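PDB 6A7T: N-acetylglucosamine-specific lectin from Saxidomus purpuratus, which binds N-acetylglucosamine as a C-type lectin whose sugar recognition does not depend on calcium. Local coordinates for residues S37-S51 / C143-C156. Residues are numbered along the deposited sequence; the frame is centred on the assembly and turned at random.
With CA (calcium ion), chain C.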
ATOM      1  N   SER A  37      -2.737  -1.221  -2.802  1.00 10.17           N
ATOM      2  CA  SER A  37      -3.783  -1.865  -3.622  1.00  9.31           C
ATOM      3  C   SER A  37      -5.151  -1.339  -3.236  1.00  9.23           C
ATOM      4  O   SER A  37      -5.348  -0.890  -2.130  1.00  8.19           O
ATOM      5  CB  SER A  37      -3.788  -3.351  -3.415  1.00  9.27           C
ATOM      6  OG  SER A  37      -2.628  -3.938  -3.954  1.00 10.86           O
ATOM      7  N   CYS A  38      -6.093  -1.453  -4.183  1.00  8.72           N
ATOM      8  CA  CYS A  38      -7.523  -1.248  -3.944  1.00  8.25           C
ATOM      9  C   CYS A  38      -8.231  -2.615  -3.895  1.00  7.83           C
ATOM     10  O   CYS A  38      -7.931  -3.508  -4.654  1.00  8.51           O
ATOM     11  CB  CYS A  38      -8.137  -0.367  -5.009  1.00  8.47           C
ATOM     12  SG  CYS A  38      -7.450   1.311  -5.036  1.00 11.34           S
ATOM     13  N   TYR A  39      -9.167  -2.734  -2.962  1.00  7.64           N
ATOM     14  CA  TYR A  39      -9.907  -3.963  -2.710  1.00  7.93           C
ATOM     15  C   TYR A  39     -11.411  -3.732  -2.815  1.00  7.87           C
ATOM     16  O   TYR A  39     -11.956  -2.752  -2.278  1.00  8.03           O
ATOM     17  CB  TYR A  39      -9.619  -4.460  -1.306  1.00  7.66           C
ATOM     18  CG  TYR A  39      -8.165  -4.762  -1.034  1.00  7.88           C
ATOM     19  CD1 TYR A  39      -7.255  -3.746  -0.757  1.00  7.99           C
ATOM     20  CD2 TYR A  39      -7.688  -6.062  -1.054  1.00  8.25           C
ATOM     21  CE1 TYR A  39      -5.902  -4.012  -0.548  1.00  8.53           C
ATOM     22  CE2 TYR A  39      -6.371  -6.349  -0.744  1.00  9.18           C
ATOM     23  CZ  TYR A  39      -5.462  -5.320  -0.550  1.00  9.05           C
ATOM     24  OH  TYR A  39      -4.169  -5.667  -0.270  1.00 10.69           O
ATOM     25  N   LEU A  40     -12.085  -4.768  -3.361  1.00  7.47           N
ATOM     26  CA  LEU A  40     -13.541  -4.822  -3.402  1.00  8.42           C
ATOM     27  C   LEU A  40     -13.990  -6.067  -2.650  1.00  8.18           C
ATOM     28  O   LEU A  40     -13.634  -7.179  -3.053  1.00  8.37           O
ATOM     29  CB  LEU A  40     -13.991  -4.904  -4.866  1.00  8.73           C
ATOM     30  CG  LEU A  40     -15.519  -4.984  -5.067  1.00  9.85           C
ATOM     31  CD1 LEU A  40     -16.206  -3.741  -4.579  1.00 12.22           C
ATOM     32  CD2 LEU A  40     -15.863  -5.220  -6.515  1.00 11.30           C
ATOM     33  N   PHE A  41     -14.767  -5.865  -1.581  1.00  9.22           N
ATOM     34  CA  PHE A  41     -15.403  -6.927  -0.836  1.00  9.30           C
ATOM     35  C   PHE A  41     -16.799  -7.098  -1.425  1.00  9.55           C
ATOM     36  O   PHE A  41     -17.734  -6.382  -1.026  1.00 12.24           O
ATOM     37  CB  PHE A  41     -15.352  -6.592   0.658  1.00  9.31           C
ATOM     38  CG  PHE A  41     -13.951  -6.497   1.202  1.00  9.74           C
ATOM     39  CD1 PHE A  41     -13.207  -5.329   1.053  1.00  8.83           C
ATOM     40  CD2 PHE A  41     -13.369  -7.556   1.909  1.00  9.07           C
ATOM     41  CE1 PHE A  41     -11.923  -5.225   1.579  1.00  9.85           C
ATOM     42  CE2 PHE A  41     -12.081  -7.456   2.404  1.00  9.69           C
ATOM     43  CZ  PHE A  41     -11.362  -6.292   2.253  1.00  9.81           C
ATOM     44  N   ASP A  42     -16.866  -7.907  -2.472  1.00  9.77           N
ATOM     45  CA  ASP A  42     -18.084  -7.974  -3.268  1.00 10.97           C
ATOM     46  C   ASP A  42     -19.055  -8.992  -2.661  1.00 12.28           C
ATOM     47  O   ASP A  42     -18.684 -10.133  -2.421  1.00 13.35           O
ATOM     48  CB  ASP A  42     -17.792  -8.279  -4.729  1.00 11.69           C
ATOM     49  CG  ASP A  42     -19.003  -7.936  -5.599  1.00 12.70           C
ATOM     50  OD1 ASP A  42     -19.221  -6.730  -5.908  1.00 17.48           O
ATOM     51  OD2 ASP A  42     -19.766  -8.840  -5.895  1.00 14.11           O
ATOM     52  N   GLU A  43     -20.309  -8.571  -2.477  1.00 13.07           N
ATOM     53  CA  GLU A  43     -21.262  -9.364  -1.729  1.00 15.19           C
ATOM     54  C   GLU A  43     -22.183 -10.170  -2.639  1.00 14.20           C
ATOM     55  O   GLU A  43     -23.077 -10.893  -2.133  1.00 16.72           O
ATOM     56  CB  GLU A  43     -22.027  -8.435  -0.808  1.00 18.08           C
ATOM     57  CG  GLU A  43     -21.106  -7.836   0.232  1.00 20.89           C
ATOM     58  CD  GLU A  43     -21.824  -7.118   1.346  1.00 25.78           C
ATOM     59  OE1 GLU A  43     -22.997  -6.728   1.108  1.00 27.78           O
ATOM     60  OE2 GLU A  43     -21.219  -6.981   2.428  1.00 26.93           O
ATOM     61  N   THR A  44     -21.998 -10.074  -3.944  1.00 13.44           N
ATOM     62  CA  THR A  44     -22.740 -10.924  -4.877  1.00 13.04           C
ATOM     63  C   THR A  44     -22.185 -12.350  -4.777  1.00 12.39           C
ATOM     64  O   THR A  44     -20.998 -12.556  -4.784  1.00 13.86           O
ATOM     65  CB  THR A  44     -22.673 -10.468  -6.329  1.00 14.78           C
ATOM     66  OG1 THR A  44     -23.339  -9.209  -6.439  1.00 18.34           O
ATOM     67  CG2 THR A  44     -23.315 -11.433  -7.294  1.00 15.43           C
ATOM     68  N   GLU A  45     -23.071 -13.328  -4.644  1.00 13.11           N
ATOM     69  CA  GLU A  45     -22.636 -14.706  -4.391  1.00 13.84           C
ATOM     70  C   GLU A  45     -22.458 -15.449  -5.712  1.00 11.83           C
ATOM     71  O   GLU A  45     -23.383 -15.445  -6.568  1.00 12.78           O
ATOM     72  CB  GLU A  45     -23.682 -15.426  -3.536  1.00 15.63           C
ATOM     73  CG  GLU A  45     -23.780 -14.865  -2.137  1.00 18.33           C
ATOM     74  CD  GLU A  45     -24.806 -15.580  -1.291  1.00 24.04           C
ATOM     75  OE1 GLU A  45     -25.990 -15.579  -1.691  1.00 29.00           O
ATOM     76  OE2 GLU A  45     -24.415 -16.128  -0.256  1.00 26.41           O
ATOM     77  N   ARG A  46     -21.224 -15.920  -5.934  1.00  9.88           N
ATOM     78  CA  ARG A  46     -20.796 -16.582  -7.173  1.00  9.65           C
ATOM     79  C   ARG A  46     -19.892 -17.757  -6.799  1.00  9.31           C
ATOM     80  O   ARG A  46     -19.253 -17.752  -5.750  1.00  8.84           O
ATOM     81  CB  ARG A  46     -19.976 -15.641  -8.062  1.00 10.46           C
ATOM     82  CG  ARG A  46     -20.545 -14.250  -8.310  1.00 10.99           C
ATOM     83  CD  ARG A  46     -19.522 -13.401  -9.057  1.00 10.99           C
ATOM     84  NE  ARG A  46     -19.971 -12.045  -9.305  1.00 11.43           N
ATOM     85  CZ  ARG A  46     -19.851 -11.056  -8.425  1.00 10.57           C
ATOM     86  NH1 ARG A  46     -19.280 -11.285  -7.269  1.00 10.82           N
ATOM     87  NH2 ARG A  46     -20.291  -9.847  -8.708  1.00 11.26           N
ATOM     88  N   GLY A  47     -19.838 -18.785  -7.667  1.00  9.58           N
ATOM     89  CA  GLY A  47     -18.891 -19.843  -7.547  1.00 10.51           C
ATOM     90  C   GLY A  47     -17.484 -19.291  -7.668  1.00 10.59           C
ATOM     91  O   GLY A  47     -17.321 -18.146  -8.042  1.00  9.19           O
ATOM     92  N   TRP A  48     -16.493 -20.075  -7.255  1.00  9.24           N
ATOM     93  CA  TRP A  48     -15.111 -19.556  -7.178  1.00  8.58           C
ATOM     94  C   TRP A  48     -14.625 -19.160  -8.565  1.00  9.19           C
ATOM     95  O   TRP A  48     -14.066 -18.063  -8.703  1.00  8.31           O
ATOM     96  CB  TRP A  48     -14.189 -20.569  -6.532  1.00  8.07           C
ATOM     97  CG  TRP A  48     -12.796 -20.078  -6.338  1.00  8.32           C
ATOM     98  CD1 TRP A  48     -12.308 -19.522  -5.194  1.00  8.41           C
ATOM     99  CD2 TRP A  48     -11.707 -20.114  -7.267  1.00  7.33           C
ATOM    100  NE1 TRP A  48     -10.983 -19.250  -5.335  1.00  7.74           N
ATOM    101  CE2 TRP A  48     -10.596 -19.584  -6.612  1.00  7.61           C
ATOM    102  CE3 TRP A  48     -11.565 -20.556  -8.590  1.00  8.16           C
ATOM    103  CZ2 TRP A  48      -9.379 -19.434  -7.256  1.00  7.22           C
ATOM    104  CZ3 TRP A  48     -10.320 -20.528  -9.181  1.00  7.88           C
ATOM    105  CH2 TRP A  48      -9.249 -19.922  -8.532  1.00  7.98           C
ATOM    106  N   GLU A  49     -14.810 -20.036  -9.557  1.00  9.04           N
ATOM    107  CA  GLU A  49     -14.415 -19.691 -10.922  1.00  9.62           C
ATOM    108  C   GLU A  49     -15.156 -18.428 -11.406  1.00  9.00           C
ATOM    109  O   GLU A  49     -14.533 -17.596 -12.059  1.00 10.05           O
ATOM    110  CB  GLU A  49     -14.701 -20.837 -11.886  1.00 11.56           C
ATOM    111  CG  GLU A  49     -13.718 -21.962 -11.740  1.00 13.64           C
ATOM    112  CD  GLU A  49     -12.304 -21.688 -12.234  1.00 16.77           C
ATOM    113  OE1 GLU A  49     -12.080 -20.662 -12.895  1.00 22.13           O
ATOM    114  OE2 GLU A  49     -11.449 -22.576 -12.009  1.00 22.53           O
ATOM    115  N   ASP A  50     -16.465 -18.316 -11.168  1.00  8.66           N
ATOM    116  CA  ASP A  50     -17.176 -17.106 -11.586  1.00  8.99           C
ATOM    117  C   ASP A  50     -16.701 -15.856 -10.816  1.00  7.64           C
ATOM    118  O   ASP A  50     -16.736 -14.767 -11.387  1.00  8.37           O
ATOM    119  CB  ASP A  50     -18.689 -17.237 -11.486  1.00 10.65           C
ATOM    120  CG  ASP A  50     -19.245 -18.143 -12.571  1.00 13.06           C
ATOM    121  OD1 ASP A  50     -18.526 -18.406 -13.565  1.00 15.25           O
ATOM    122  OD2 ASP A  50     -20.439 -18.534 -12.433  1.00 15.28           O
ATOM    123  N   SER A  51     -16.249 -16.050  -9.585  1.00  7.35           N
ATOM    124  CA  SER A  51     -15.635 -14.929  -8.811  1.00  6.76           C
ATOM    125  C   SER A  51     -14.316 -14.523  -9.457  1.00  6.75           C
ATOM    126  O   SER A  51     -14.013 -13.320  -9.508  1.00  5.92           O
ATOM    127  CB  SER A  51     -15.439 -15.297  -7.345  1.00  6.95           C
ATOM    128  OG  SER A  51     -16.684 -15.658  -6.741  1.00  8.15           O
ATOM    129  N   CYS A 143     -15.100 -25.804  -6.797  1.00 13.75           N
ATOM    130  CA  CYS A 143     -14.627 -24.472  -7.263  1.00 13.58           C
ATOM    131  C   CYS A 143     -15.587 -23.882  -8.286  1.00 13.52           C
ATOM    132  O   CYS A 143     -15.293 -22.803  -8.845  1.00 12.20           O
ATOM    133  CB  CYS A 143     -13.216 -24.592  -7.806  1.00 15.53           C
ATOM    134  SG  CYS A 143     -12.063 -25.053  -6.491  1.00 23.01           S
ATOM    135  N   VAL A 144     -16.744 -24.517  -8.518  1.00 11.42           N
ATOM    136  CA  VAL A 144     -17.651 -24.112  -9.537  1.00 12.31           C
ATOM    137  C   VAL A 144     -19.004 -23.704  -8.952  1.00 12.62           C
ATOM    138  O   VAL A 144     -19.530 -22.648  -9.267  1.00 12.98           O
ATOM    139  CB  VAL A 144     -17.779 -25.191 -10.633  1.00 13.56           C
ATOM    140  CG1 VAL A 144     -18.710 -24.744 -11.729  1.00 13.93           C
ATOM    141  CG2 VAL A 144     -16.412 -25.554 -11.210  1.00 15.26           C
ATOM    142  N   ASN A 145     -19.624 -24.598  -8.167  1.00 13.25           N
ATOM    143  CA  ASN A 145     -21.041 -24.476  -7.877  1.00 14.39           C
ATOM    144  C   ASN A 145     -21.351 -24.086  -6.425  1.00 15.91           C
ATOM    145  O   ASN A 145     -22.529 -24.216  -5.998  1.00 18.33           O
ATOM    146  CB  ASN A 145     -21.742 -25.793  -8.245  1.00 15.12           C
ATOM    147  CG  ASN A 145     -21.680 -26.038  -9.734  1.00 14.80           C
ATOM    148  OD1 ASN A 145     -21.174 -27.082 -10.169  1.00 19.82           O
ATOM    149  ND2 ASN A 145     -22.122 -25.072 -10.517  1.00 16.37           N
ATOM    150  N   THR A 146     -20.370 -23.630  -5.657  1.00 13.63           N
ATOM    151  CA  THR A 146     -20.609 -23.142  -4.311  1.00 14.22           C
ATOM    152  C   THR A 146     -20.485 -21.622  -4.323  1.00 14.73           C
ATOM    153  O   THR A 146     -19.401 -21.092  -4.561  1.00 15.61           O
ATOM    154  CB  THR A 146     -19.678 -23.789  -3.303  1.00 14.35           C
ATOM    155  OG1 THR A 146     -19.798 -25.214  -3.430  1.00 14.92           O
ATOM    156  CG2 THR A 146     -19.933 -23.308  -1.889  1.00 14.40           C
ATOM    157  N   LYS A 147     -21.602 -20.950  -4.067  1.00 14.70           N
ATOM    158  CA  LYS A 147     -21.740 -19.532  -4.413  1.00 15.27           C
ATOM    159  C   LYS A 147     -21.534 -18.718  -3.149  1.00 15.45           C
ATOM    160  O   LYS A 147     -22.314 -18.862  -2.246  1.00 16.18           O
ATOM    161  CB  LYS A 147     -23.112 -19.201  -5.010  1.00 16.21           C
ATOM    162  CG  LYS A 147     -23.357 -19.746  -6.410  1.00 16.82           C
ATOM    163  CD  LYS A 147     -24.685 -19.276  -6.990  1.00 20.31           C
ATOM    164  CE  LYS A 147     -25.035 -19.947  -8.287  1.00 21.94           C
ATOM    165  NZ  LYS A 147     -26.410 -19.600  -8.701  1.00 27.21           N
ATOM    166  N   GLY A 148     -20.521 -17.834  -3.135  1.00 12.60           N
ATOM    167  CA  GLY A 148     -20.283 -16.967  -2.023  1.00 11.94           C
ATOM    168  C   GLY A 148     -19.750 -15.615  -2.492  1.00 10.87           C
ATOM    169  O   GLY A 148     -19.458 -15.442  -3.685  1.00  9.18           O
ATOM    170  N   PRO A 149     -19.579 -14.673  -1.547  1.00  9.29           N
ATOM    171  CA  PRO A 149     -19.009 -13.355  -1.857  1.00  9.04           C
ATOM    172  C   PRO A 149     -17.515 -13.596  -2.122  1.00  8.62           C
ATOM    173  O   PRO A 149     -16.991 -14.673  -1.868  1.00  8.38           O
ATOM    174  CB  PRO A 149     -19.327 -12.533  -0.583  1.00  9.48           C
ATOM    175  CG  PRO A 149     -19.211 -13.553   0.497  1.00  9.27           C
ATOM    176  CD  PRO A 149     -19.790 -14.828  -0.093  1.00  9.62           C
ATOM    177  N   SER A 150     -16.830 -12.545  -2.526  1.00  7.69           N
ATOM    178  CA  SER A 150     -15.404 -12.684  -2.921  1.00  7.81           C
ATOM    179  C   SER A 150     -14.709 -11.351  -2.697  1.00  7.71           C
ATOM    180  O   SER A 150     -15.374 -10.343  -2.447  1.00  8.80           O
ATOM    181  CB  SER A 150     -15.278 -13.146  -4.346  1.00  8.50           C
ATOM    182  OG  SER A 150     -15.829 -12.234  -5.295  1.00  8.94           O
ATOM    183  N   ILE A 151     -13.391 -11.404  -2.752  1.00  7.13           N
ATOM    184  CA  ILE A 151     -12.537 -10.209  -2.529  1.00  7.49           C
ATOM    185  C   ILE A 151     -11.626 -10.021  -3.745  1.00  6.84           C
ATOM    186  O   ILE A 151     -10.847 -10.910  -4.070  1.00  5.97           O
ATOM    187  CB  ILE A 151     -11.719 -10.311  -1.232  1.00  8.45           C
ATOM    188  CG1 ILE A 151     -12.624 -10.598  -0.034  1.00  8.62           C
ATOM    189  CG2 ILE A 151     -10.920  -9.043  -1.011  1.00  9.09           C
ATOM    190  CD1 ILE A 151     -11.941 -11.139   1.189  1.00  9.39           C
ATOM    191  N   CYS A 152     -11.766  -8.870  -4.414  1.00  6.92           N
ATOM    192  CA  CYS A 152     -10.929  -8.540  -5.577  1.00  7.59           C
ATOM    193  C   CYS A 152      -9.831  -7.556  -5.129  1.00  7.45           C
ATOM    194  O   CYS A 152     -10.059  -6.775  -4.205  1.00  8.57           O
ATOM    195  CB  CYS A 152     -11.657  -7.860  -6.717  1.00  8.30           C
ATOM    196  SG  CYS A 152     -13.102  -8.758  -7.321  1.00  9.25           S
ATOM    197  N   GLU A 153      -8.640  -7.695  -5.711  1.00  6.79           N
ATOM    198  CA  GLU A 153      -7.498  -6.816  -5.438  1.00  7.39           C
ATOM    199  C   GLU A 153      -7.008  -6.245  -6.776  1.00  7.47           C
ATOM    200  O   GLU A 153      -6.841  -6.987  -7.705  1.00  8.22           O
ATOM    201  CB  GLU A 153      -6.424  -7.597  -4.698  1.00  8.15           C
ATOM    202  CG  GLU A 153      -5.185  -6.778  -4.332  1.00  8.36           C
ATOM    203  CD  GLU A 153      -4.037  -7.541  -3.679  1.00  9.00           C
ATOM    204  OE1 GLU A 153      -4.013  -8.815  -3.703  1.00  9.44           O
ATOM    205  OE2 GLU A 153      -3.133  -6.856  -3.190  1.00 10.53           O
ATOM    206  N   THR A 154      -6.729  -4.935  -6.829  1.00  9.10           N
ATOM    207  CA  THR A 154      -6.061  -4.348  -8.000  1.00 10.23           C
ATOM    208  C   THR A 154      -4.873  -3.514  -7.521  1.00 11.30           C
ATOM    209  O   THR A 154      -4.919  -2.906  -6.430  1.00 10.63           O
ATOM    210  CB  THR A 154      -7.016  -3.485  -8.838  1.00 12.14           C
ATOM    211  OG1 THR A 154      -6.320  -3.042 -10.003  1.00 12.79           O
ATOM    212  CG2 THR A 154      -7.579  -2.321  -8.062  1.00 12.07           C
ATOM    213  N   ASP A 155      -3.828  -3.459  -8.349  1.00 12.56           N
ATOM    214  CA  ASP A 155      -2.697  -2.557  -8.036  1.00 15.07           C
ATOM    215  C   ASP A 155      -2.655  -1.406  -9.045  1.00 14.30           C
ATOM    216  O   ASP A 155      -1.682  -0.607  -9.077  1.00 14.20           O
ATOM    217  CB  ASP A 155      -1.370  -3.309  -8.037  1.00 19.21           C
ATOM    218  CG  ASP A 155      -0.920  -3.720  -9.418  1.00 22.21           C
ATOM    219  OD1 ASP A 155      -1.687  -3.514 -10.413  1.00 25.11           O
ATOM    220  OD2 ASP A 155       0.209  -4.251  -9.512  1.00 30.34           O
ATOM    221  N   CYS A 156      -3.705  -1.291  -9.846  1.00 13.23           N
ATOM    222  CA  CYS A 156      -3.894  -0.152 -10.775  1.00 15.68           C
ATOM    223  C   CYS A 156      -2.756  -0.080 -11.808  1.00 17.06           C
ATOM    224  O   CYS A 156      -2.507   0.986 -12.358  1.00 20.28           O
ATOM    225  CB  CYS A 156      -3.975   1.163 -10.007  1.00 15.50           C
ATOM    226  SG  CYS A 156      -5.340   1.283  -8.818  1.00 16.11           S
TER
HETATM  227 CA    CA C 201      -1.984  -8.921  -2.167  1.00 11.63          CA
HETATM  228  O   HOH W   1     -18.276 -13.620  -5.649  1.00  9.93           O
HETATM  229  O   HOH W   2     -17.559 -22.545  -5.939  1.00  9.67           O
HETATM  230  O   HOH W   3     -18.129 -20.700 -10.792  1.00 12.95           O
HETATM  231  O   HOH W   4      -0.309  -7.143  -1.769  1.00 15.55           O
HETATM  232  O   HOH W   5      -0.953  -8.792  -4.427  1.00 11.13           O
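Strand 37-43 runs antiparallel to strand 148-154, their axes 4.6 Å apart at 163°, with Cys38, Leu40 and Asp42 in hydrogen-bonded pairs with Thr154, Cys152 and Ser150; a beta bulge beyond Asp42 shifts the register by two, and Arg46 then pairs with Gly148. On the face of Tyr39 and Phe41, Glu153 lies alongside the Tyr39 ring, its carboxylate plane turned 18° from it. With CG anti to the backbone N (chi1 -179°), Glu153 delivers both carboxylate oxygens to the calcium ion; Thr64, Glu66 and Glu70 are the other protein ligands. Ser37 OG donates to Glu153 OE2 over 3.1 Å on its anti side, a second-shell bond that would limit rotation of the carboxylate. Ile151 CG2 makes a CH-pi contact over one face of the Phe41 ring, 4.2 Å from its centroid. Thr44 N, in an Asx turn, meets Asp42 OD2 from one side of the carboxylate plane, and Arg46 NH1 and NH2, in a salt bridge, from the other. One water joins Arg46 NH1, Ser51 OG, Gly148 O and Ser150 OG, and Glu49 N donates to Cys143 O. These are the two middle strands of the antiparallel sheet in which, as in C-type lectin domains, the chain's N- and C-terminal parts meet, between strands 32-34 and 61-62; helix 68-78 packs against Phe41 and Ile151, while Phe54 of helix 48-57 touches Leu40 and Cys152 on the other face.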